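Local coordinates for adenosine deaminase 1 (Arthrobacter aurescens, PDB 3RYS), which probably converts adenine to hypoxanthine by zinc-dependent hydrolytic deamination, a step of purine salvage and nitrogen catabolism, at residues Q235-A239 with E240-L244; V327-D330 with E331-E334; R110-A113 with L114-V118; G24-P28 with E29-A33; V175-P178 with P179-E183. One frame throughout, in Å; residues are numbered along the deposited sequence.

How the interactions relate
All five contacts are local, partly buried and set around a TIM-barrel deaminase, but they belong to different parts of its helices. Interactions 3 and 4 open helices, interaction 5 is a 3-10 turn leading into one, interaction 2 lies within a helix and interaction 1 closes one. The chemistry follows: a surface salt bridge and a carbonyl with several weak donors in interaction 1, repeated backbone bonds in interaction 2, N-cap carbonyls in interactions 3 and 4 and a 3-10 bond in interaction 5. Interactions 1 and 5 pack on helix 206-214, while interactions 3 and 4 touch helix 76-92. Interactions 2 and 3 lie away from the active site; 1, 4 and 5 come closer.

Interaction 1: residues Q235-A239 with E240-L244; sequences QRLVA and EQVPL
Arg-236 runs out straight from CG to NE with chi1 at 168°, and Glu-240, one helical turn on, sets its CG beside its own backbone N (chi1 -55°), leading its carboxylate to NE. NE lies 3.0 Å from Glu-240 OE2 in a salt bridge whose hydrogen bond is weak and bent. OE1 comes in the guanidinium plane, making a straighter but longer, weak bond. The two flat groups are turned 57° from each other. The stronger partner of Arg-236 is Asp-214, in a salt bridge through NH1. A methionine in place of Arg-236 would probably leave Glu-240 and Asp-214 without their positive mate. Glu-240 N bonds to Arg-236 O at 2.8 Å, the last helical link that is not weak. Leu-237 O then takes weak bonds from N of Glu-240, Gln-241 and Val-242, and a water donates to Val-242 O and, weakly, to Leu-237 O. Gln-241, with positive phi, turns the chain out of the helix. Leucine suits the inner side: Leu-237 CG packs 4.1 Å from Leu-244 CD1. Leu-237 and Val-242 rest on Leu-213 of helix 206-214, and Leu-244, which begins strand 244-246, touches Ile-221 of strand 220-221 and bonds by its backbone to Cys-276.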
loop_
_atom_site.group_PDB
_atom_site.type_symbol
_atom_site.label_atom_id
_atom_site.label_comp_id
_atom_site.label_asym_id
_atom_site.label_seq_id
_atom_site.Cartn_x
_atom_site.Cartn_y
_atom_site.Cartn_z
ATOM N N GLN A 235 -6.853 -16.722 -15.077
ATOM C CA GLN A 235 -6.131 -17.201 -16.249
ATOM C C GLN A 235 -5.355 -16.073 -16.909
ATOM O O GLN A 235 -4.173 -16.218 -17.216
ATOM C CB GLN A 235 -7.113 -17.809 -17.246
ATOM C CG GLN A 235 -6.718 -19.170 -17.771
ATOM C CD GLN A 235 -7.930 -20.015 -18.149
ATOM O OE1 GLN A 235 -8.206 -21.041 -17.520
ATOM N NE2 GLN A 235 -8.672 -19.576 -19.165
ATOM N N ARG A 236 -6.027 -14.945 -17.121
ATOM C CA ARG A 236 -5.389 -13.773 -17.708
ATOM C C ARG A 236 -4.279 -13.208 -16.822
ATOM O O ARG A 236 -3.205 -12.850 -17.309
ATOM C CB ARG A 236 -6.419 -12.682 -17.988
ATOM C CG ARG A 236 -5.783 -11.350 -18.317
ATOM C CD ARG A 236 -6.795 -10.226 -18.292
ATOM N NE ARG A 236 -6.197 -8.972 -18.728
ATOM C CZ ARG A 236 -6.892 -7.873 -18.993
ATOM N NH1 ARG A 236 -8.212 -7.883 -18.859
ATOM N NH2 ARG A 236 -6.267 -6.771 -19.390
ATOM N N LEU A 237 -4.545 -13.118 -15.523
ATOM C CA LEU A 237 -3.543 -12.658 -14.570
ATOM C C LEU A 237 -2.257 -13.459 -14.733
ATOM O O LEU A 237 -1.184 -12.901 -14.967
ATOM C CB LEU A 237 -4.072 -12.791 -13.143
ATOM C CG LEU A 237 -4.817 -11.593 -12.542
ATOM C CD1 LEU A 237 -5.356 -10.649 -13.605
ATOM C CD2 LEU A 237 -5.927 -12.064 -11.619
ATOM N N VAL A 238 -2.380 -14.776 -14.619
ATOM C CA VAL A 238 -1.254 -15.678 -14.807
ATOM C C VAL A 238 -0.586 -15.490 -16.173
ATOM O O VAL A 238 0.641 -15.433 -16.275
ATOM C CB VAL A 238 -1.700 -17.144 -14.669
ATOM C CG1 VAL A 238 -0.603 -18.078 -15.151
ATOM C CG2 VAL A 238 -2.079 -17.450 -13.234
ATOM N N ALA A 239 -1.403 -15.398 -17.219
ATOM C CA ALA A 239 -0.908 -15.267 -18.586
ATOM C C ALA A 239 -0.137 -13.965 -18.819
ATOM O O ALA A 239 0.819 -13.925 -19.597
ATOM C CB ALA A 239 -2.063 -15.375 -19.568
ATOM N N GLU A 240 -0.563 -12.898 -18.155
ATOM C CA GLU A 240 0.019 -11.586 -18.401
ATOM C C GLU A 240 1.006 -11.189 -17.312
ATOM O O GLU A 240 1.738 -10.211 -17.451
ATOM C CB GLU A 240 -1.079 -10.529 -18.533
ATOM C CG GLU A 240 -2.125 -10.850 -19.585
ATOM C CD GLU A 240 -3.102 -9.709 -19.804
ATOM O OE1 GLU A 240 -2.930 -8.641 -19.170
ATOM O OE2 GLU A 240 -4.038 -9.883 -20.616
ATOM N N GLN A 241 1.028 -11.957 -16.229
ATOM C CA GLN A 241 1.947 -11.675 -15.135
ATOM C C GLN A 241 1.648 -10.317 -14.511
ATOM O O GLN A 241 2.564 -9.586 -14.118
ATOM C CB GLN A 241 3.397 -11.715 -15.628
ATOM C CG GLN A 241 4.029 -13.087 -15.579
ATOM C CD GLN A 241 3.816 -13.768 -14.238
ATOM O OE1 GLN A 241 2.794 -14.421 -14.018
ATOM N NE2 GLN A 241 4.787 -13.626 -13.336
ATOM N N VAL A 242 0.365 -9.977 -14.442
ATOM C CA VAL A 242 -0.072 -8.763 -13.769
ATOM C C VAL A 242 0.318 -8.845 -12.299
ATOM O O VAL A 242 -0.095 -9.764 -11.598
ATOM C CB VAL A 242 -1.601 -8.581 -13.872
ATOM C CG1 VAL A 242 -2.026 -7.253 -13.271
ATOM C CG2 VAL A 242 -2.060 -8.685 -15.323
ATOM N N PRO A 243 1.135 -7.895 -11.830
ATOM C CA PRO A 243 1.512 -7.890 -10.413
ATOM C C PRO A 243 0.288 -7.750 -9.522
ATOM O O PRO A 243 -0.560 -6.892 -9.784
ATOM C CB PRO A 243 2.397 -6.645 -10.285
ATOM C CG PRO A 243 2.887 -6.372 -11.671
ATOM C CD PRO A 243 1.775 -6.804 -12.582
ATOM N N LEU A 244 0.197 -8.600 -8.500
ATOM C CA LEU A 244 -0.863 -8.521 -7.500
ATOM C C LEU A 244 -0.278 -8.185 -6.125
ATOM O O LEU A 244 0.460 -8.983 -5.538
ATOM C CB LEU A 244 -1.656 -9.832 -7.437
ATOM C CG LEU A 244 -3.012 -9.873 -8.159
ATOM C CD1 LEU A 244 -2.901 -9.432 -9.613
ATOM C CD2 LEU A 244 -3.645 -11.254 -8.064
HETATM O O HOH W 1 -0.361 -12.462 -12.389
#

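Interaction 2: residues V327-D330 with E331-E334; sequences VLLD and EVTE
Leu-329 O is held by two groups of Thr-333, one turn on. The backbone N of Thr-333 reaches it at 3.2 Å in an almost straight bond (174°), and the hydroxyl OG1 donates to the same oxygen at 3.3 Å from the opposite face of the carbonyl plane. Threonine can do this because OG1 stands beside its own backbone N (chi1 -53°), folded back over the preceding turn, so the hydroxyl finds an acceptor within its own helix. The backbone bond recurs along the helix: Glu-331 N to Val-327 O, Val-332 N to Leu-328 O, and Glu-334 N to Asp-330 O at 3.0 Å. Side chains then sort by face. On the inner face Leu-329 CD1 lies 4.4 Å from Val-332 CG1, a loose apolar pair. Leu-328 and Glu-331 run side by side, and the glutamate's charged end pairs with Arg-96 by a salt bridge through OE2. Asp-330 and Glu-334 are exposed, their like charges 6.9 Å apart between OD1 and OE2, a spacing that probably costs little in solvent. Helix 322-339 packs against two elements: Leu-328, Leu-329 and Val-332 on Ile-315 of helix 304-317, while Leu-328 also meets Arg-96 and His-97 of strand 95-102.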
loop_
_atom_site.group_PDB
_atom_site.type_symbol
_atom_site.label_atom_id
_atom_site.label_comp_id
_atom_site.label_asym_id
_atom_site.label_seq_id
_atom_site.Cartn_x
_atom_site.Cartn_y
_atom_site.Cartn_z
ATOM N N VAL A 327 20.355 -4.655 -8.502
ATOM C CA VAL A 327 21.102 -4.733 -7.252
ATOM C C VAL A 327 20.248 -5.302 -6.117
ATOM O O VAL A 327 20.745 -6.046 -5.271
ATOM C CB VAL A 327 21.715 -3.368 -6.840
ATOM C CG1 VAL A 327 22.563 -2.800 -7.970
ATOM C CG2 VAL A 327 20.630 -2.387 -6.430
ATOM N N LEU A 328 18.963 -4.964 -6.111
ATOM C CA LEU A 328 18.039 -5.498 -5.113
ATOM C C LEU A 328 17.768 -6.981 -5.359
ATOM O O LEU A 328 17.725 -7.776 -4.423
ATOM C CB LEU A 328 16.729 -4.706 -5.104
ATOM C CG LEU A 328 16.646 -3.496 -4.170
ATOM C CD1 LEU A 328 17.969 -2.752 -4.082
ATOM C CD2 LEU A 328 15.522 -2.562 -4.601
ATOM N N LEU A 329 17.586 -7.348 -6.622
ATOM C CA LEU A 329 17.438 -8.750 -6.988
ATOM C C LEU A 329 18.636 -9.574 -6.524
ATOM O O LEU A 329 18.478 -10.692 -6.032
ATOM C CB LEU A 329 17.243 -8.896 -8.498
ATOM C CG LEU A 329 15.838 -9.266 -8.989
ATOM C CD1 LEU A 329 14.781 -9.058 -7.914
ATOM C CD2 LEU A 329 15.493 -8.499 -10.260
ATOM N N ASP A 330 19.834 -9.018 -6.677
ATOM C CA ASP A 330 21.047 -9.714 -6.261
ATOM C C ASP A 330 21.096 -9.872 -4.747
ATOM O O ASP A 330 21.730 -10.789 -4.227
ATOM C CB ASP A 330 22.295 -8.984 -6.765
ATOM C CG ASP A 330 22.596 -9.286 -8.222
ATOM O OD1 ASP A 330 22.097 -10.311 -8.736
ATOM O OD2 ASP A 330 23.337 -8.500 -8.854
ATOM N N GLU A 331 20.467 -8.960 -4.077
ATOM C CA GLU A 331 20.327 -8.959 -2.680
ATOM C C GLU A 331 19.444 -10.057 -2.193
ATOM O O GLU A 331 19.706 -10.574 -1.170
ATOM C CB GLU A 331 19.808 -7.615 -2.259
ATOM C CG GLU A 331 20.816 -6.786 -1.615
ATOM C CD GLU A 331 20.399 -5.384 -1.404
ATOM O OE1 GLU A 331 21.069 -4.490 -1.877
ATOM O OE2 GLU A 331 19.437 -5.163 -0.728
ATOM N N VAL A 332 18.410 -10.412 -2.928
ATOM C CA VAL A 332 17.564 -11.473 -2.494
ATOM C C VAL A 332 18.174 -12.814 -2.720
ATOM O O VAL A 332 18.005 -13.694 -1.907
ATOM C CB VAL A 332 16.072 -11.367 -2.940
ATOM C CG1 VAL A 332 15.827 -10.351 -3.852
ATOM C CG2 VAL A 332 15.525 -12.625 -3.381
ATOM N N THR A 333 18.925 -12.927 -3.794
ATOM C CA THR A 333 19.844 -14.015 -4.011
ATOM C C THR A 333 20.872 -14.235 -2.915
ATOM O O THR A 333 21.096 -15.324 -2.538
ATOM C CB THR A 333 20.634 -13.878 -5.292
ATOM O OG1 THR A 333 19.767 -13.685 -6.391
ATOM C CG2 THR A 333 21.405 -15.123 -5.524
ATOM N N GLU A 334 21.497 -13.197 -2.410
ATOM C CA GLU A 334 22.351 -13.354 -1.286
ATOM C C GLU A 334 21.601 -13.784 -0.073
ATOM O O GLU A 334 22.012 -14.646 0.607
ATOM C CB GLU A 334 23.114 -12.083 -0.997
ATOM C CG GLU A 334 24.308 -11.863 -1.834
ATOM C CD GLU A 334 25.063 -13.111 -2.196
ATOM O OE1 GLU A 334 25.705 -13.704 -1.322
ATOM O OE2 GLU A 334 25.035 -13.489 -3.372
#

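Interaction 3: residues R110-A113 with L114-V118; sequences RGVA and LETCV
Ala-113 O accepts the first regular bond of the helix that follows it: Cys-117 N donates at 3.2 Å with an N-H...O angle of 164°, lying in the carbonyl plane. Thr-116 N comes to the same oxygen at 3.0 Å, but the bond is bent and weak. Ala-113 is the N-cap residue, and its methyl cannot accept from the N-H groups of the first turn, as a serine or aspartate cap does; the carbonyl link remains. The next rung is regular, with Val-118 N bonded to Leu-114 O at 2.9 Å. Cys-117 takes chi1 56°, which brings SG back toward the cap, 3.7 Å from Ala-113 O. Apolar contact begins one residue before the cap. Val-112 CG1 meets Thr-116 at CB and CG2, both 3.7 Å away, the two side chains crossing at about a right angle. Threonine suits this place because CG2, anti to the backbone N, turns its methyl to Val-112. Glu-115 bends its carboxylate along the exposed side, where OE2 bonds to Asn-119. Just upstream, Gly-111 has positive phi in a Schellman motif that ends helix 104-108, so one helix closes and the next soon opens. Helix 114-125 lies in the connection between neighbouring parallel strands 95-102 and 135-143; the helix and the loop before it lean through Leu-114 on Leu-158 of helix 148-160 and through Val-112 and Thr-116 on Phe-79 of helix 76-92.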
loop_
_atom_site.group_PDB
_atom_site.type_symbol
_atom_site.label_atom_id
_atom_site.label_comp_id
_atom_site.label_asym_id
_atom_site.label_seq_id
_atom_site.Cartn_x
_atom_site.Cartn_y
_atom_site.Cartn_z
ATOM N N ARG A 110 -10.293 18.410 4.531
ATOM C CA ARG A 110 -10.243 18.859 5.914
ATOM C C ARG A 110 -9.728 20.282 5.966
ATOM O O ARG A 110 -9.527 20.838 7.044
ATOM C CB ARG A 110 -9.346 17.945 6.745
ATOM C CG ARG A 110 -9.948 16.589 7.028
ATOM C CD ARG A 110 -8.867 15.569 7.325
ATOM N NE ARG A 110 -7.872 16.114 8.233
ATOM C CZ ARG A 110 -6.590 16.282 7.931
ATOM N NH1 ARG A 110 -6.128 15.929 6.742
ATOM N NH2 ARG A 110 -5.767 16.789 8.835
ATOM N N GLY A 111 -9.511 20.866 4.792
ATOM C CA GLY A 111 -9.032 22.230 4.698
ATOM C C GLY A 111 -7.520 22.344 4.636
ATOM O O GLY A 111 -6.982 23.450 4.616
ATOM N N VAL A 112 -6.827 21.207 4.614
ATOM C CA VAL A 112 -5.370 21.204 4.483
ATOM C C VAL A 112 -4.988 21.270 3.006
ATOM O O VAL A 112 -5.449 20.456 2.207
ATOM C CB VAL A 112 -4.725 19.947 5.124
ATOM C CG1 VAL A 112 -3.216 19.996 4.974
ATOM C CG2 VAL A 112 -5.113 19.821 6.598
ATOM N N ALA A 113 -4.147 22.236 2.647
ATOM C CA ALA A 113 -3.794 22.462 1.246
ATOM C C ALA A 113 -3.006 21.304 0.627
ATOM O O ALA A 113 -2.313 20.573 1.326
ATOM C CB ALA A 113 -3.021 23.763 1.104
ATOM N N LEU A 114 -3.124 21.141 -0.688
ATOM C CA LEU A 114 -2.334 20.156 -1.420
ATOM C C LEU A 114 -0.863 20.431 -1.201
ATOM O O LEU A 114 -0.066 19.514 -1.013
ATOM C CB LEU A 114 -2.630 20.234 -2.915
ATOM C CG LEU A 114 -3.787 19.404 -3.451
ATOM C CD1 LEU A 114 -4.118 19.806 -4.884
ATOM C CD2 LEU A 114 -3.439 17.932 -3.362
ATOM N N GLU A 115 -0.513 21.710 -1.240
ATOM C CA GLU A 115 0.851 22.148 -1.001
ATOM C C GLU A 115 1.376 21.530 0.293
ATOM O O GLU A 115 2.492 21.022 0.335
ATOM C CB GLU A 115 0.896 23.674 -0.916
ATOM C CG GLU A 115 2.280 24.267 -0.690
ATOM C CD GLU A 115 3.022 24.551 -1.986
ATOM O OE1 GLU A 115 2.382 24.505 -3.062
ATOM O OE2 GLU A 115 4.244 24.821 -1.924
ATOM N N THR A 116 0.554 21.561 1.340
ATOM C CA THR A 116 0.958 21.078 2.660
ATOM C C THR A 116 1.195 19.570 2.720
ATOM O O THR A 116 2.244 19.126 3.187
ATOM C CB THR A 116 -0.070 21.457 3.748
ATOM O OG1 THR A 116 -0.222 22.879 3.788
ATOM C CG2 THR A 116 0.389 20.965 5.111
ATOM N N CYS A 117 0.225 18.783 2.265
ATOM C CA CYS A 117 0.363 17.331 2.346
ATOM C C CYS A 117 1.411 16.785 1.374
ATOM O O CYS A 117 2.206 15.922 1.742
ATOM C CB CYS A 117 -0.989 16.607 2.209
ATOM S SG CYS A 117 -1.973 16.947 0.719
ATOM N N VAL A 118 1.432 17.300 0.148
ATOM C CA VAL A 118 2.434 16.872 -0.831
ATOM C C VAL A 118 3.860 17.227 -0.401
ATOM O O VAL A 118 4.746 16.373 -0.399
ATOM C CB VAL A 118 2.175 17.465 -2.226
ATOM C CG1 VAL A 118 3.252 17.005 -3.200
ATOM C CG2 VAL A 118 0.794 17.067 -2.723
#

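Interaction 4: residues G24-P28 with E29-A33; sequences GTLQP and ELIFA
Gln-27 O, at the N-cap, is approached by two backbone groups of the first turn. Ile-31 N donates at 2.9 Å in a nearly straight bond (166°), coming close to the line of the carbonyl bond, whereas Leu-30 N, also 2.9 Å away, makes only a weak, bent bond. Pro-28 begins the helix proper, a suitable place for proline because a first-turn residue needs no N-H of its own to bond. Its carbonyl O accepts from Phe-32 N at 3.2 Å, and the edge of the Phe-32 ring lies near the same oxygen. Before the cap, Leu-26 carries the apolar contact: CG packs 3.5 Å from Ile-31 CG1, and CD1 meets Leu-30 CD2 at 3.7 Å. Ile-31 swings CG1 toward the cap by setting it beside its backbone N, chi1 -61°, so the branch closes over the turn. A glycine in place of Leu-26 would probably leave Leu-30 and Ile-31 without their apolar partner and open a gap at the start of the helix. On the outer side Gln-27 and Glu-29 lie alongside one another, their amide and carboxylate planes only 10° apart. Glu-29 OE2 is paired with Arg-51 of helix 47-51, and Gln-27 OE1 has a weak bond from Tyr-288. Leu-26 with Ile-31 spans the residue before the N-cap and the fourth after it, the definition of a hydrophobic staple. It fastens helix 28-37 just downstream of the zinc-binding histidines His-19 and His-21 of this deaminase barrel, the side chain of Leu-26 being about 9 Å from that of His-21.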
loop_
_atom_site.group_PDB
_atom_site.type_symbol
_atom_site.label_atom_id
_atom_site.label_comp_id
_atom_site.label_asym_id
_atom_site.label_seq_id
_atom_site.Cartn_x
_atom_site.Cartn_y
_atom_site.Cartn_z
ATOM N N GLY A 24 -1.880 5.038 6.817
ATOM C CA GLY A 24 -2.116 3.792 7.527
ATOM C C GLY A 24 -0.894 3.399 8.330
ATOM O O GLY A 24 -0.855 2.359 8.990
ATOM N N THR A 25 0.104 4.269 8.264
ATOM C CA THR A 25 1.367 4.120 8.962
ATOM C C THR A 25 1.343 4.815 10.330
ATOM O O THR A 25 2.254 4.653 11.151
ATOM C CB THR A 25 2.469 4.710 8.085
ATOM O OG1 THR A 25 3.148 3.645 7.412
ATOM C CG2 THR A 25 3.455 5.521 8.895
ATOM N N LEU A 26 0.271 5.565 10.565
ATOM C CA LEU A 26 0.124 6.401 11.750
ATOM C C LEU A 26 -0.114 5.594 13.026
ATOM O O LEU A 26 -1.208 5.085 13.262
ATOM C CB LEU A 26 -1.026 7.384 11.543
ATOM C CG LEU A 26 -0.930 8.720 12.270
ATOM C CD1 LEU A 26 0.463 9.296 12.104
ATOM C CD2 LEU A 26 -1.984 9.675 11.728
ATOM N N GLN A 27 0.920 5.496 13.850
ATOM C CA GLN A 27 0.861 4.739 15.090
ATOM C C GLN A 27 0.204 5.575 16.199
ATOM O O GLN A 27 0.366 6.795 16.237
ATOM C CB GLN A 27 2.282 4.322 15.487
ATOM C CG GLN A 27 2.359 3.015 16.240
ATOM C CD GLN A 27 1.930 1.829 15.401
ATOM O OE1 GLN A 27 2.499 1.562 14.339
ATOM N NE2 GLN A 27 0.927 1.097 15.883
ATOM N N PRO A 28 -0.554 4.924 17.098
ATOM C CA PRO A 28 -1.234 5.606 18.208
ATOM C C PRO A 28 -0.339 6.555 19.006
ATOM O O PRO A 28 -0.826 7.583 19.478
ATOM C CB PRO A 28 -1.705 4.448 19.086
ATOM C CG PRO A 28 -1.976 3.355 18.108
ATOM C CD PRO A 28 -0.921 3.497 17.031
ATOM N N GLU A 29 0.939 6.222 19.157
ATOM C CA GLU A 29 1.863 7.119 19.845
ATOM C C GLU A 29 1.997 8.435 19.083
ATOM O O GLU A 29 1.901 9.516 19.669
ATOM C CB GLU A 29 3.241 6.473 20.036
ATOM C CG GLU A 29 3.235 5.210 20.889
ATOM C CD GLU A 29 2.611 4.025 20.168
ATOM O OE1 GLU A 29 2.967 3.791 18.995
ATOM O OE2 GLU A 29 1.764 3.328 20.769
ATOM N N LEU A 30 2.209 8.339 17.774
ATOM C CA LEU A 30 2.401 9.526 16.944
ATOM C C LEU A 30 1.126 10.351 16.869
ATOM O O LEU A 30 1.170 11.582 16.880
ATOM C CB LEU A 30 2.873 9.145 15.542
ATOM C CG LEU A 30 3.223 10.331 14.645
ATOM C CD1 LEU A 30 4.138 11.303 15.375
ATOM C CD2 LEU A 30 3.852 9.866 13.335
ATOM N N ILE A 31 -0.008 9.666 16.793
ATOM C CA ILE A 31 -1.302 10.334 16.794
ATOM C C ILE A 31 -1.435 11.268 18.004
ATOM O O ILE A 31 -1.730 12.453 17.858
ATOM C CB ILE A 31 -2.457 9.315 16.764
ATOM C CG1 ILE A 31 -2.376 8.468 15.493
ATOM C CG2 ILE A 31 -3.792 10.020 16.826
ATOM C CD1 ILE A 31 -3.514 7.474 15.331
ATOM N N PHE A 32 -1.194 10.736 19.195
ATOM C CA PHE A 32 -1.257 11.539 20.410
ATOM C C PHE A 32 -0.205 12.649 20.458
ATOM O O PHE A 32 -0.444 13.715 21.025
ATOM C CB PHE A 32 -1.153 10.644 21.645
ATOM C CG PHE A 32 -2.474 10.124 22.116
ATOM C CD1 PHE A 32 -3.149 9.160 21.393
ATOM C CD2 PHE A 32 -3.045 10.607 23.282
ATOM C CE1 PHE A 32 -4.373 8.682 21.820
ATOM C CE2 PHE A 32 -4.265 10.134 23.716
ATOM C CZ PHE A 32 -4.931 9.171 22.985
ATOM N N ALA A 33 0.958 12.399 19.869
ATOM C CA ALA A 33 2.021 13.395 19.855
ATOM C C ALA A 33 1.669 14.564 18.935
ATOM O O ALA A 33 1.875 15.729 19.281
ATOM C CB ALA A 33 3.340 12.760 19.434
#

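Interaction 5: residues V175-P178 with P179-E183; sequences VGNP and PSKFE
Lys-181 N donates to Pro-178 O at 3.0 Å, three residues back, closing the turn. The donor stands well above the carbonyl plane, 52° out of it. Phe-182 N to Pro-179 O and Glu-183 N to Ser-180 O repeat the same three-residue spacing, as in a 3-10 turn. The polar side chains of Asn-177 and Lys-181 lie side by side and point the same way, Asn-177 OD1 being 3.6 Å from Lys-181 NZ. Their stronger partners are elsewhere: Lys-181 NZ bonds to Arg-144 O, and Asn-177 ND2 to Ala-173 O. A fully extended lysine, with chi1 -176°, can carry its amine to that neighbouring loop. Apolar contact comes from the successive prolines, Pro-178 CB lying 3.6 Å from Pro-179 CD. Proline suits the turn's entry: its ring limits backbone freedom and it brings no N-H. Both prolines rest on Tyr-208 and Glu-211 of helix 206-214. Together these residues form a loop with a 3-10 turn, leading from strand 167-171 to Phe-182, the N-cap of helix 183-191. Such strand-to-helix loops frame the active site of TIM barrels, and here the side chain of Asn-177 is about 10 Å from the bound adenine.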
loop_
_atom_site.group_PDB
_atom_site.type_symbol
_atom_site.label_atom_id
_atom_site.label_comp_id
_atom_site.label_asym_id
_atom_site.label_seq_id
_atom_site.Cartn_x
_atom_site.Cartn_y
_atom_site.Cartn_z
ATOM N N VAL A 175 -16.867 -1.646 -2.853
ATOM C CA VAL A 175 -18.167 -2.140 -3.288
ATOM C C VAL A 175 -19.112 -1.007 -3.685
ATOM O O VAL A 175 -19.318 -0.056 -2.929
ATOM C CB VAL A 175 -18.822 -3.030 -2.211
ATOM C CG1 VAL A 175 -20.277 -3.304 -2.558
ATOM C CG2 VAL A 175 -18.048 -4.336 -2.063
ATOM N N GLY A 176 -19.679 -1.114 -4.882
ATOM C CA GLY A 176 -20.578 -0.096 -5.393
ATOM C C GLY A 176 -19.855 1.083 -6.023
ATOM O O GLY A 176 -20.488 2.045 -6.466
ATOM N N ASN A 177 -18.529 1.010 -6.060
ATOM C CA ASN A 177 -17.715 2.060 -6.658
ATOM C C ASN A 177 -16.727 1.497 -7.681
ATOM O O ASN A 177 -15.517 1.492 -7.451
ATOM C CB ASN A 177 -16.969 2.834 -5.572
ATOM C CG ASN A 177 -17.905 3.622 -4.666
ATOM O OD1 ASN A 177 -18.674 4.469 -5.127
ATOM N ND2 ASN A 177 -17.835 3.352 -3.366
ATOM N N PRO A 178 -17.248 1.037 -8.828
ATOM C CA PRO A 178 -16.473 0.311 -9.839
ATOM C C PRO A 178 -15.349 1.160 -10.412
ATOM O O PRO A 178 -15.457 2.389 -10.443
ATOM C CB PRO A 178 -17.503 0.022 -10.943
ATOM C CG PRO A 178 -18.830 0.306 -10.348
ATOM C CD PRO A 178 -18.608 1.340 -9.298
ATOM N N PRO A 179 -14.277 0.502 -10.873
ATOM C CA PRO A 179 -13.136 1.171 -11.501
ATOM C C PRO A 179 -13.588 2.071 -12.646
ATOM O O PRO A 179 -13.064 3.176 -12.798
ATOM C CB PRO A 179 -12.311 0.001 -12.041
ATOM C CG PRO A 179 -12.643 -1.137 -11.134
ATOM C CD PRO A 179 -14.094 -0.958 -10.796
ATOM N N SER A 180 -14.557 1.598 -13.426
ATOM C CA SER A 180 -15.079 2.334 -14.576
ATOM C C SER A 180 -15.463 3.770 -14.237
ATOM O O SER A 180 -15.422 4.654 -15.092
ATOM C CB SER A 180 -16.299 1.612 -15.158
ATOM O OG SER A 180 -17.418 1.715 -14.289
ATOM N N LYS A 181 -15.850 3.992 -12.985
ATOM C CA LYS A 181 -16.258 5.314 -12.530
ATOM C C LYS A 181 -15.165 6.366 -12.755
ATOM O O LYS A 181 -15.459 7.554 -12.879
ATOM C CB LYS A 181 -16.655 5.250 -11.055
ATOM C CG LYS A 181 -17.187 6.547 -10.487
ATOM C CD LYS A 181 -17.564 6.375 -9.028
ATOM C CE LYS A 181 -17.685 7.715 -8.328
ATOM N NZ LYS A 181 -17.991 7.535 -6.887
ATOM N N PHE A 182 -13.912 5.923 -12.829
ATOM C CA PHE A 182 -12.785 6.843 -12.973
ATOM C C PHE A 182 -12.017 6.672 -14.283
ATOM O O PHE A 182 -10.821 6.967 -14.353
ATOM C CB PHE A 182 -11.836 6.704 -11.776
ATOM C CG PHE A 182 -12.490 7.011 -10.459
ATOM C CD1 PHE A 182 -13.210 6.039 -9.787
ATOM C CD2 PHE A 182 -12.404 8.276 -9.905
ATOM C CE1 PHE A 182 -13.827 6.320 -8.585
ATOM C CE2 PHE A 182 -13.016 8.562 -8.702
ATOM C CZ PHE A 182 -13.730 7.582 -8.041
ATOM N N GLU A 183 -12.710 6.211 -15.321
ATOM C CA GLU A 183 -12.094 6.021 -16.633
ATOM C C GLU A 183 -11.425 7.297 -17.146
ATOM O O GLU A 183 -10.278 7.265 -17.605
ATOM C CB GLU A 183 -13.127 5.523 -17.650
ATOM C CG GLU A 183 -12.553 5.286 -19.047
ATOM C CD GLU A 183 -13.594 4.791 -20.043
ATOM O OE1 GLU A 183 -14.802 4.853 -19.731
ATOM O OE2 GLU A 183 -13.201 4.342 -21.143
#